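PDB 5J90: RagB/SusD domain protein from Flavobacterium johnsoniae, which binds chitin as a SusD homolog, and probably helps to capture chitin chains at the cell surface for a polysaccharide utilization locus. Local coordinates for residues H28-F33 with I104-S108; F33-N38 with F184-T190; A269-S273 with A384-V388; E296-V300 with H312-S316. One frame throughout, in Å; residues are numbered along the deposited sequence.

Contact 1: residues H28-F33 with I104-S108; sequences HIKGGF and IANKS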
loop_
_atom_site.group_PDB
_atom_site.type_symbol
_atom_site.label_atom_id
_atom_site.label_comp_id
_atom_site.label_asym_id
_atom_site.label_seq_id
_atom_site.Cartn_x
_atom_site.Cartn_y
_atom_site.Cartn_z
ATOM N N HIS A 28 -34.235 -2.059 28.950
ATOM C CA HIS A 28 -34.102 -2.950 27.806
ATOM C C HIS A 28 -32.845 -2.627 26.998
ATOM O O HIS A 28 -32.400 -3.428 26.177
ATOM C CB HIS A 28 -35.342 -2.840 26.916
ATOM C CG HIS A 28 -35.615 -1.449 26.431
ATOM N ND1 HIS A 28 -35.774 -0.379 27.288
ATOM C CD2 HIS A 28 -35.756 -0.952 25.180
ATOM C CE1 HIS A 28 -36.000 0.716 26.585
ATOM N NE2 HIS A 28 -35.994 0.396 25.303
ATOM N N ILE A 29 -32.276 -1.451 27.248
ATOM C CA ILE A 29 -31.101 -0.968 26.524
ATOM C C ILE A 29 -29.807 -1.219 27.298
ATOM O O ILE A 29 -28.789 -1.609 26.725
ATOM C CB ILE A 29 -31.225 0.548 26.245
ATOM C CG1 ILE A 29 -32.260 0.804 25.147
ATOM C CG2 ILE A 29 -29.871 1.164 25.873
ATOM C CD1 ILE A 29 -32.638 2.259 24.994
ATOM N N LYS A 30 -29.855 -1.005 28.608
ATOM C CA LYS A 30 -28.655 -1.033 29.433
ATOM C C LYS A 30 -27.925 -2.374 29.425
ATOM O O LYS A 30 -26.708 -2.414 29.553
ATOM C CB LYS A 30 -28.990 -0.624 30.872
ATOM C CG LYS A 30 -29.453 0.822 31.009
ATOM C CD LYS A 30 -29.895 1.127 32.435
ATOM C CE LYS A 30 -30.451 2.535 32.552
ATOM N NZ LYS A 30 -30.943 2.814 33.931
ATOM N N GLY A 31 -28.668 -3.468 29.271
ATOM C CA GLY A 31 -28.095 -4.802 29.326
ATOM C C GLY A 31 -27.105 -5.107 28.214
ATOM O O GLY A 31 -26.295 -6.032 28.316
ATOM N N GLY A 32 -27.162 -4.323 27.144
ATOM C CA GLY A 32 -26.286 -4.539 26.007
ATOM C C GLY A 32 -24.852 -4.098 26.252
ATOM O O GLY A 32 -23.933 -4.523 25.540
ATOM N N PHE A 33 -24.647 -3.247 27.254
ATOM C CA PHE A 33 -23.313 -2.714 27.502
ATOM C C PHE A 33 -22.331 -3.716 28.100
ATOM O O PHE A 33 -21.154 -3.730 27.731
ATOM C CB PHE A 33 -23.389 -1.431 28.333
ATOM C CG PHE A 33 -23.862 -0.247 27.547
ATOM C CD1 PHE A 33 -25.212 0.055 27.465
ATOM C CD2 PHE A 33 -22.956 0.555 26.870
ATOM C CE1 PHE A 33 -25.648 1.141 26.729
ATOM C CE2 PHE A 33 -23.384 1.645 26.134
ATOM C CZ PHE A 33 -24.734 1.942 26.061
ATOM N N ILE A 104 -28.158 -1.938 20.541
ATOM C CA ILE A 104 -28.322 -0.701 21.305
ATOM C C ILE A 104 -28.716 0.459 20.389
ATOM O O ILE A 104 -29.605 1.246 20.724
ATOM C CB ILE A 104 -27.053 -0.338 22.117
ATOM C CG1 ILE A 104 -26.810 -1.366 23.222
ATOM C CG2 ILE A 104 -27.180 1.062 22.719
ATOM C CD1 ILE A 104 -25.418 -1.313 23.800
ATOM N N ALA A 105 -28.074 0.565 19.229
ATOM C CA ALA A 105 -28.397 1.648 18.308
ATOM C C ALA A 105 -29.852 1.554 17.863
ATOM O O ALA A 105 -30.567 2.561 17.828
ATOM C CB ALA A 105 -27.462 1.624 17.103
ATOM N N ASN A 106 -30.293 0.341 17.536
ATOM C CA ASN A 106 -31.671 0.148 17.088
ATOM C C ASN A 106 -32.685 0.597 18.138
ATOM O O ASN A 106 -33.715 1.183 17.808
ATOM C CB ASN A 106 -31.927 -1.309 16.700
ATOM C CG ASN A 106 -31.136 -1.732 15.482
ATOM O OD1 ASN A 106 -30.751 -0.901 14.662
ATOM N ND2 ASN A 106 -30.885 -3.029 15.361
ATOM N N LYS A 107 -32.379 0.337 19.401
ATOM C CA LYS A 107 -33.298 0.653 20.490
ATOM C C LYS A 107 -33.196 2.102 20.949
ATOM O O LYS A 107 -34.155 2.656 21.494
ATOM C CB LYS A 107 -33.031 -0.257 21.690
ATOM C CG LYS A 107 -33.269 -1.743 21.455
ATOM C CD LYS A 107 -32.779 -2.538 22.656
ATOM C CE LYS A 107 -32.945 -4.033 22.470
ATOM N NZ LYS A 107 -32.355 -4.791 23.617
ATOM N N SER A 108 -32.039 2.724 20.739
ATOM C CA SER A 108 -31.773 4.011 21.377
ATOM C C SER A 108 -31.637 5.199 20.432
ATOM O O SER A 108 -31.884 6.337 20.833
ATOM C CB SER A 108 -30.535 3.922 22.275
ATOM O OG SER A 108 -29.349 3.834 21.506
HETATM O O HOH W 1 -36.249 1.454 22.682
HETATM O O HOH W 2 -29.473 -3.599 24.611
#

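Contact 2: residues F33-N38 with F184-T190; sequences FAPMFN and FESTDMT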
loop_
_atom_site.group_PDB
_atom_site.type_symbol
_atom_site.label_atom_id
_atom_site.label_comp_id
_atom_site.label_asym_id
_atom_site.label_seq_id
_atom_site.Cartn_x
_atom_site.Cartn_y
_atom_site.Cartn_z
ATOM N N PHE A 33 -24.647 -3.247 27.254
ATOM C CA PHE A 33 -23.313 -2.714 27.502
ATOM C C PHE A 33 -22.331 -3.716 28.100
ATOM O O PHE A 33 -21.154 -3.730 27.731
ATOM C CB PHE A 33 -23.389 -1.431 28.333
ATOM C CG PHE A 33 -23.862 -0.247 27.547
ATOM C CD1 PHE A 33 -25.212 0.055 27.465
ATOM C CD2 PHE A 33 -22.956 0.555 26.870
ATOM C CE1 PHE A 33 -25.648 1.141 26.729
ATOM C CE2 PHE A 33 -23.384 1.645 26.134
ATOM C CZ PHE A 33 -24.734 1.942 26.061
ATOM N N ALA A 34 -22.802 -4.576 29.003
ATOM C CA ALA A 34 -21.902 -5.504 29.679
ATOM C C ALA A 34 -21.105 -6.397 28.723
ATOM O O ALA A 34 -19.895 -6.537 28.884
ATOM C CB ALA A 34 -22.658 -6.338 30.723
ATOM N N PRO A 35 -21.776 -7.013 27.733
ATOM C CA PRO A 35 -21.003 -7.850 26.804
ATOM C C PRO A 35 -20.016 -7.041 25.951
ATOM O O PRO A 35 -19.013 -7.605 25.521
ATOM C CB PRO A 35 -22.068 -8.492 25.907
ATOM C CG PRO A 35 -23.382 -8.226 26.551
ATOM C CD PRO A 35 -23.233 -7.104 27.525
ATOM N N MET A 36 -20.293 -5.764 25.700
ATOM C CA MET A 36 -19.301 -4.920 25.017
ATOM C C MET A 36 -18.075 -4.728 25.910
ATOM O O MET A 36 -16.944 -4.993 25.498
ATOM C CB MET A 36 -19.896 -3.571 24.609
ATOM C CG MET A 36 -21.109 -3.700 23.714
ATOM S SD MET A 36 -21.697 -2.116 23.058
ATOM C CE MET A 36 -20.431 -1.791 21.814
ATOM N N PHE A 37 -18.302 -4.294 27.150
ATOM C CA PHE A 37 -17.221 -4.077 28.106
ATOM C C PHE A 37 -16.384 -5.326 28.337
ATOM O O PHE A 37 -15.168 -5.244 28.523
ATOM C CB PHE A 37 -17.793 -3.641 29.464
ATOM C CG PHE A 37 -18.243 -2.203 29.517
ATOM C CD1 PHE A 37 -17.383 -1.166 29.175
ATOM C CD2 PHE A 37 -19.533 -1.886 29.931
ATOM C CE1 PHE A 37 -17.806 0.153 29.249
ATOM C CE2 PHE A 37 -19.956 -0.571 30.005
ATOM C CZ PHE A 37 -19.092 0.452 29.661
ATOM N N ASN A 38 -17.046 -6.481 28.340
ATOM C CA ASN A 38 -16.395 -7.732 28.711
ATOM C C ASN A 38 -15.720 -8.462 27.557
ATOM O O ASN A 38 -15.108 -9.509 27.759
ATOM C CB ASN A 38 -17.393 -8.679 29.393
ATOM C CG ASN A 38 -17.726 -8.252 30.802
ATOM O OD1 ASN A 38 -16.908 -7.632 31.486
ATOM N ND2 ASN A 38 -18.937 -8.567 31.243
ATOM N N PHE A 184 -25.806 7.016 33.384
ATOM C CA PHE A 184 -24.962 5.894 32.958
ATOM C C PHE A 184 -24.111 5.264 34.066
ATOM O O PHE A 184 -23.497 4.224 33.854
ATOM C CB PHE A 184 -24.063 6.342 31.790
ATOM C CG PHE A 184 -23.406 5.208 31.029
ATOM C CD1 PHE A 184 -24.165 4.247 30.379
ATOM C CD2 PHE A 184 -22.022 5.131 30.940
ATOM C CE1 PHE A 184 -23.552 3.217 29.658
ATOM C CE2 PHE A 184 -21.408 4.110 30.221
ATOM C CZ PHE A 184 -22.173 3.149 29.592
ATOM N N GLU A 185 -24.072 5.865 35.253
ATOM C CA GLU A 185 -23.147 5.361 36.272
ATOM C C GLU A 185 -23.345 3.878 36.619
ATOM O O GLU A 185 -22.376 3.125 36.696
ATOM C CB GLU A 185 -23.160 6.210 37.555
ATOM C CG GLU A 185 -22.167 5.683 38.582
ATOM C CD GLU A 185 -21.962 6.594 39.777
ATOM O OE1 GLU A 185 -22.647 7.633 39.880
ATOM O OE2 GLU A 185 -21.099 6.256 40.613
ATOM N N SER A 186 -24.592 3.461 36.808
ATOM C CA SER A 186 -24.863 2.077 37.200
ATOM C C SER A 186 -24.531 1.063 36.103
ATOM O O SER A 186 -24.366 -0.126 36.375
ATOM C CB SER A 186 -26.315 1.908 37.664
ATOM O OG SER A 186 -27.233 2.171 36.621
ATOM N N THR A 187 -24.422 1.542 34.867
ATOM C CA THR A 187 -24.128 0.673 33.728
ATOM C C THR A 187 -22.637 0.686 33.368
ATOM O O THR A 187 -22.108 -0.293 32.834
ATOM C CB THR A 187 -24.954 1.091 32.503
ATOM O OG1 THR A 187 -26.352 1.072 32.831
ATOM C CG2 THR A 187 -24.710 0.158 31.333
ATOM N N ASP A 188 -21.972 1.799 33.660
ATOM C CA ASP A 188 -20.564 1.981 33.312
ATOM C C ASP A 188 -19.690 0.964 34.056
ATOM O O ASP A 188 -19.925 0.669 35.230
ATOM C CB ASP A 188 -20.153 3.410 33.665
ATOM C CG ASP A 188 -18.919 3.885 32.915
ATOM O OD1 ASP A 188 -18.225 3.051 32.296
ATOM O OD2 ASP A 188 -18.647 5.108 32.973
ATOM N N MET A 189 -18.700 0.410 33.360
ATOM C CA MET A 189 -17.782 -0.553 33.950
ATOM C C MET A 189 -16.334 -0.127 33.724
ATOM O O MET A 189 -15.460 -0.957 33.496
ATOM C CB MET A 189 -18.029 -1.940 33.354
ATOM C CG MET A 189 -19.469 -2.404 33.496
ATOM S SD MET A 189 -19.746 -4.016 32.758
ATOM C CE MET A 189 -18.583 -5.011 33.694
ATOM N N THR A 190 -16.094 1.175 33.788
ATOM C CA THR A 190 -14.761 1.720 33.548
ATOM C C THR A 190 -14.328 2.544 34.741
ATOM O O THR A 190 -14.933 2.468 35.815
ATOM C CB THR A 190 -14.747 2.632 32.308
ATOM O OG1 THR A 190 -15.550 3.796 32.551
ATOM C CG2 THR A 190 -15.283 1.892 31.078
#

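Contact 3: residues A269-S273 with A384-V388; sequences ADMES and AAAYV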
loop_
_atom_site.group_PDB
_atom_site.type_symbol
_atom_site.label_atom_id
_atom_site.label_comp_id
_atom_site.label_asym_id
_atom_site.label_seq_id
_atom_site.Cartn_x
_atom_site.Cartn_y
_atom_site.Cartn_z
ATOM N N ALA A 269 11.855 -11.836 24.825
ATOM C CA ALA A 269 13.232 -11.400 24.628
ATOM C C ALA A 269 13.340 -9.911 24.307
ATOM O O ALA A 269 14.276 -9.255 24.748
ATOM C CB ALA A 269 13.898 -12.225 23.539
ATOM N N ASP A 270 12.393 -9.363 23.549
ATOM C CA ASP A 270 12.434 -7.924 23.268
ATOM C C ASP A 270 12.262 -7.098 24.541
ATOM O O ASP A 270 12.949 -6.089 24.737
ATOM C CB ASP A 270 11.360 -7.520 22.249
ATOM C CG ASP A 270 11.654 -8.020 20.849
ATOM O OD1 ASP A 270 12.727 -7.693 20.296
ATOM O OD2 ASP A 270 10.797 -8.739 20.302
ATOM N N MET A 271 11.330 -7.511 25.399
ATOM C CA MET A 271 11.132 -6.817 26.661
ATOM C C MET A 271 12.382 -6.913 27.540
ATOM O O MET A 271 12.761 -5.931 28.172
ATOM C CB MET A 271 9.892 -7.341 27.388
ATOM C CG MET A 271 8.608 -6.635 26.982
ATOM S SD MET A 271 8.565 -5.021 27.763
ATOM C CE MET A 271 7.159 -4.280 26.932
ATOM N N GLU A 272 13.028 -8.075 27.558
ATOM C CA GLU A 272 14.262 -8.188 28.336
ATOM C C GLU A 272 15.322 -7.236 27.787
ATOM O O GLU A 272 15.913 -6.462 28.525
ATOM C CB GLU A 272 14.802 -9.621 28.348
ATOM C CG GLU A 272 16.032 -9.731 29.243
ATOM C CD GLU A 272 16.750 -11.073 29.180
ATOM O OE1 GLU A 272 16.104 -12.123 28.989
ATOM O OE2 GLU A 272 17.991 -11.068 29.354
ATOM N N SER A 273 15.542 -7.271 26.477
ATOM C CA SER A 273 16.559 -6.428 25.858
ATOM C C SER A 273 16.333 -4.944 26.134
ATOM O O SER A 273 17.247 -4.218 26.555
ATOM C CB SER A 273 16.596 -6.679 24.345
ATOM O OG SER A 273 17.506 -5.791 23.721
ATOM N N ALA A 384 19.501 -0.660 24.425
ATOM C CA ALA A 384 19.055 -2.051 24.502
ATOM C C ALA A 384 20.207 -3.019 24.763
ATOM O O ALA A 384 21.311 -2.835 24.248
ATOM C CB ALA A 384 18.296 -2.446 23.223
ATOM N N ALA A 385 19.930 -4.046 25.562
ATOM C CA ALA A 385 20.929 -5.050 25.935
ATOM C C ALA A 385 20.932 -6.262 25.006
ATOM O O ALA A 385 19.911 -6.624 24.418
ATOM C CB ALA A 385 20.694 -5.509 27.364
ATOM N N ALA A 386 22.084 -6.914 24.889
ATOM C CA ALA A 386 22.154 -8.166 24.154
ATOM C C ALA A 386 21.259 -9.198 24.822
ATOM O O ALA A 386 21.075 -9.186 26.046
ATOM C CB ALA A 386 23.594 -8.671 24.081
ATOM N N TYR A 387 20.695 -10.087 24.008
ATOM C CA TYR A 387 19.818 -11.131 24.506
ATOM C C TYR A 387 20.505 -12.500 24.492
ATOM O O TYR A 387 21.060 -12.917 23.474
ATOM C CB TYR A 387 18.495 -11.207 23.717
ATOM C CG TYR A 387 17.711 -12.401 24.184
ATOM C CD1 TYR A 387 17.069 -12.384 25.419
ATOM C CD2 TYR A 387 17.679 -13.578 23.446
ATOM C CE1 TYR A 387 16.395 -13.487 25.891
ATOM C CE2 TYR A 387 17.000 -14.694 23.912
ATOM C CZ TYR A 387 16.361 -14.638 25.139
ATOM O OH TYR A 387 15.685 -15.730 25.624
ATOM N N VAL A 388 20.434 -13.199 25.623
ATOM C CA VAL A 388 21.001 -14.537 25.753
ATOM C C VAL A 388 19.975 -15.537 26.275
ATOM O O VAL A 388 19.298 -15.288 27.272
ATOM C CB VAL A 388 22.213 -14.534 26.714
ATOM C CG1 VAL A 388 22.701 -15.960 26.979
ATOM C CG2 VAL A 388 23.332 -13.676 26.162
HETATM O O HOH W 3 20.200 -11.588 27.973
HETATM O O HOH W 4 19.075 -8.523 28.073
#

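Contact 4: residues E296-V300 with H312-S316; sequences EYKGV and HQDFS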
loop_
_atom_site.group_PDB
_atom_site.type_symbol
_atom_site.label_atom_id
_atom_site.label_comp_id
_atom_site.label_asym_id
_atom_site.label_seq_id
_atom_site.Cartn_x
_atom_site.Cartn_y
_atom_site.Cartn_z
ATOM N N GLU A 296 16.348 -12.909 38.693
ATOM C CA GLU A 296 16.638 -12.316 37.390
ATOM C C GLU A 296 15.381 -12.208 36.534
ATOM O O GLU A 296 14.464 -13.023 36.650
ATOM C CB GLU A 296 17.688 -13.137 36.635
ATOM C CG GLU A 296 19.067 -13.157 37.280
ATOM C CD GLU A 296 20.096 -13.885 36.427
ATOM O OE1 GLU A 296 20.123 -13.655 35.198
ATOM O OE2 GLU A 296 20.874 -14.694 36.980
ATOM N N TYR A 297 15.349 -11.183 35.689
ATOM C CA TYR A 297 14.306 -11.047 34.673
ATOM C C TYR A 297 14.800 -11.652 33.372
ATOM O O TYR A 297 15.740 -11.140 32.764
ATOM C CB TYR A 297 13.935 -9.571 34.480
ATOM C CG TYR A 297 13.357 -8.976 35.739
ATOM C CD1 TYR A 297 12.035 -9.209 36.094
ATOM C CD2 TYR A 297 14.145 -8.216 36.598
ATOM C CE1 TYR A 297 11.500 -8.685 37.258
ATOM C CE2 TYR A 297 13.619 -7.691 37.768
ATOM C CZ TYR A 297 12.299 -7.929 38.094
ATOM O OH TYR A 297 11.760 -7.417 39.252
ATOM N N LYS A 298 14.182 -12.755 32.958
ATOM C CA LYS A 298 14.612 -13.460 31.755
ATOM C C LYS A 298 13.452 -13.685 30.800
ATOM O O LYS A 298 12.409 -14.213 31.190
ATOM C CB LYS A 298 15.262 -14.807 32.102
ATOM C CG LYS A 298 16.641 -14.692 32.752
ATOM C CD LYS A 298 17.636 -13.961 31.853
ATOM C CE LYS A 298 17.821 -14.657 30.514
ATOM N NZ LYS A 298 18.712 -13.871 29.609
ATOM N N GLY A 299 13.648 -13.281 29.548
ATOM C CA GLY A 299 12.603 -13.386 28.548
ATOM C C GLY A 299 12.866 -14.498 27.558
ATOM O O GLY A 299 13.993 -15.001 27.440
ATOM N N VAL A 300 11.814 -14.871 26.837
ATOM C CA VAL A 300 11.843 -15.956 25.871
ATOM C C VAL A 300 11.776 -15.383 24.450
ATOM O O VAL A 300 10.994 -14.461 24.174
ATOM C CB VAL A 300 10.663 -16.907 26.113
ATOM C CG1 VAL A 300 10.675 -18.044 25.107
ATOM C CG2 VAL A 300 10.707 -17.440 27.546
ATOM N N HIS A 312 11.767 -23.510 28.628
ATOM C CA HIS A 312 11.552 -22.073 28.818
ATOM C C HIS A 312 10.427 -21.704 29.784
ATOM O O HIS A 312 10.241 -20.522 30.083
ATOM C CB HIS A 312 11.317 -21.377 27.469
ATOM C CG HIS A 312 12.477 -21.479 26.529
ATOM N ND1 HIS A 312 12.576 -22.467 25.572
ATOM C CD2 HIS A 312 13.605 -20.739 26.419
ATOM C CE1 HIS A 312 13.705 -22.318 24.902
ATOM N NE2 HIS A 312 14.348 -21.277 25.398
ATOM N N GLN A 313 9.683 -22.692 30.282
ATOM C CA GLN A 313 8.513 -22.377 31.103
ATOM C C GLN A 313 8.867 -21.680 32.411
ATOM O O GLN A 313 8.018 -21.025 33.017
ATOM C CB GLN A 313 7.687 -23.626 31.397
ATOM C CG GLN A 313 8.300 -24.521 32.461
ATOM C CD GLN A 313 7.588 -25.847 32.566
ATOM O OE1 GLN A 313 6.689 -26.144 31.782
ATOM N NE2 GLN A 313 7.987 -26.659 33.540
ATOM N N ASP A 314 10.109 -21.843 32.860
ATOM C CA ASP A 314 10.543 -21.247 34.113
ATOM C C ASP A 314 11.326 -19.950 33.931
ATOM O O ASP A 314 11.946 -19.449 34.868
ATOM C CB ASP A 314 11.316 -22.264 34.968
ATOM C CG ASP A 314 10.407 -23.317 35.576
ATOM O OD1 ASP A 314 9.210 -23.025 35.799
ATOM O OD2 ASP A 314 10.890 -24.442 35.837
ATOM N N PHE A 315 11.265 -19.386 32.724
ATOM C CA PHE A 315 11.700 -18.002 32.516
ATOM C C PHE A 315 10.698 -17.054 33.203
ATOM O O PHE A 315 9.731 -17.511 33.821
ATOM C CB PHE A 315 11.804 -17.701 31.012
ATOM C CG PHE A 315 13.085 -18.195 30.367
ATOM C CD1 PHE A 315 13.509 -19.509 30.531
ATOM C CD2 PHE A 315 13.854 -17.346 29.584
ATOM C CE1 PHE A 315 14.677 -19.956 29.936
ATOM C CE2 PHE A 315 15.028 -17.788 28.988
ATOM C CZ PHE A 315 15.436 -19.101 29.161
ATOM N N SER A 316 10.903 -15.743 33.098
ATOM C CA SER A 316 10.054 -14.793 33.822
ATOM C C SER A 316 8.584 -14.819 33.411
ATOM O O SER A 316 8.256 -14.819 32.222
ATOM C CB SER A 316 10.585 -13.361 33.689
ATOM O OG SER A 316 11.737 -13.149 34.492
#

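Contact 1: residues H28-F33 with I104-S108
I29 and I104 meet where segment H28-F33, near the start of the ordered chain, lies against the last turn of helix 83-108, one of the long helices of this SusD-like, TPR-related fold. The contact illustrates how the start of the ordered chain can be fastened to a helix by an apolar seam with a polar margin. In the seam, the two isoleucines touch through their CG2 branches, 4.1 Å apart. The rest of I29 runs on along the helix: its CG1 packs on K107 CB at 3.7 Å, and its CD1 reaches S108 CB. CG1 of I104 stands beside its own backbone N (chi1 -67°), which carries CD1 away from the helix and over G32 to the ring of F33. There CD1 of I104 makes a CH-pi contact over the middle of the face, 3.9 Å from the F33 ring centroid.

The polar margin is formed by K107. Its extended chain runs antiparallel to the I29 side chain and gives a hydrogen bond from NZ to the carbonyl O of H28, 2.9 Å long, with NZ tilted out of the carbonyl plane. The same ammonium forms a salt bridge with D103 one turn earlier, so the charge has a partner on its own helix as well as across the contact.

Water provides a second polar link: one molecule lies between H28 NE2 and K107 O, donating to the latter. Within the helix, the hydroxyl of S108 turns back on the preceding turn, and its OG donates to I104 O at 2.7 Å from above the carbonyl plane.

Contact 2: residues F33-N38 with F184-T190
F37 and M189 form a Met-aromatic contact where the short helix 33-37 faces the loop between helices 154-177 and 196-213, in a SusD-like fold built largely of helices. M189 has two conformers; in the one described, it lies across the F37 ring. Its CB sits over one face, 4.0 Å from the ring centroid, and CG follows toward the rim. SD then approaches obliquely, 3.5 Å from F37 CD2. In this same conformer the bend at the thioether (chi3 59°) turns CE on to N38, where it meets OD1 at 3.8 Å. The far end of the F37 ring is met by the loop: T190 CG2 touches CE1 at 3.6 Å, and D188 OD1 comes near CZ.

F184 supplies the other aromatic element. With CG opposite its backbone N (chi1 -165°), the ring projects into the contact and presents its edge to the face of F33 in a T-shaped pair, the planes at 70°. T187 CG2 packs beside this pair on F33 CB.

The loop has its own polar brace in D188. Its OD2 accepts from G194 N and W199 NE1, while OD1 takes the hydroxyl of T190 on the syn side but tilted out of the carboxylate plane, at 2.8 Å from T190 OG1.

Contact 3: residues A269-S273 with A384-V388
S273 and A385 are joined by two hydrogen bonds where an irregular, extended segment, A384-V388, passes helix 269-277. Their CA atoms, 4.6 Å apart, are the closest CA pair between the two segments. The amide of A385 donates to the carbonyl O of S273; the bond from A385 N to S273 O is 2.9 Å long and almost straight at the hydrogen (177°), although the donor lies above the carbonyl plane. The return bond uses the serine hydroxyl. OG of S273 lies opposite its backbone N (chi1 175°) and donates to a lone pair of A385 O, in the carbonyl plane, over 2.6 Å. One serine thus both accepts from and donates to the same residue.

The two bonds join the irregular segment to the helix in the SusD-like fold, where A384-V388 belongs to the long connection between helices 373-378 and 413-428. Farther along this connection, Y387 folds its ring over the start of the helix. The methyl of A269 sits above the middle of one ring face, with CB 3.6 Å from the ring centroid, in a CH-pi contact. E272 comes to the ring's edge, OE1 standing 3.4 Å from Y387 CE1 with the carboxylate steeply turned against the ring. That oxygen accepts from the amide of G299, whose carbonyl in turn holds the tyrosine hydroxyl. The other carboxylate oxygen, OE2, forms salt bridges with K276 and K298. Two waters also reach E272 OE2, and one of them accepts from V388 N at 2.9 Å.

Contact 4: residues E296-V300 with H312-S316
F315 turns its ring edge to the carbonyls of K298 and G299, while S316, the next residue, grips the backbone of K298 through hydrogen bonds. Two irregular loop segments of the SusD-like fold are thus joined by a pair of hydrogen bonds beside a cluster of F315, V300 and H312. CD2 of the F315 ring lies 3.2 Å from G299 O, which is near the ring plane. V300 CG2 packs on F315 CB at 3.6 Å, oblique to the ring. The same valine straddles two residues: CG1, opposite its backbone N (chi1 180°), meets the imidazole of H312 obliquely, the two side chains crossing at a slant. H312 and F315 are the ends of a type I beta turn, and CD2 of H312 lies over one face of the phenyl ring, toward its rim.

S316 points its hydroxyl at the amide of K298. K298 N donates to S316 OG over 2.9 Å, and S316 N returns a bond to K298 O in the carbonyl plane, also 2.9 Å. The hydroxyl is engaged again by D288 O, so it links three parts of the chain. H312 NE2 is bonded to D389.

Both segments belong to the region between helix 283-286 and strand 326-328. They gather round strand 266-267: V300 and S316 each form backbone hydrogen bonds with M267, and V300 bonds also to A269 at the start of helix 269-277, while the Y297 side chain packs on helix 283-286.

The four contacts form two pairs far apart in the fold. Contacts 1 and 2 share F33, whose ring receives I104 in one and F184 in the other; their centres are about 11 Å apart, and K30 also packs on T187 between them. Contacts 3 and 4, with centres about 12 Å apart, are joined by polar bonds: Y387 OH lies 2.6 Å from G299 O, and E272 OE1 lies 2.8 Å from G299 N. Both segments of contact 4 fall in sequence between those of contact 3. Between the pairs, the centres of contacts 1 and 3 lie about 47 Å apart, on opposite sides of the chain's centre.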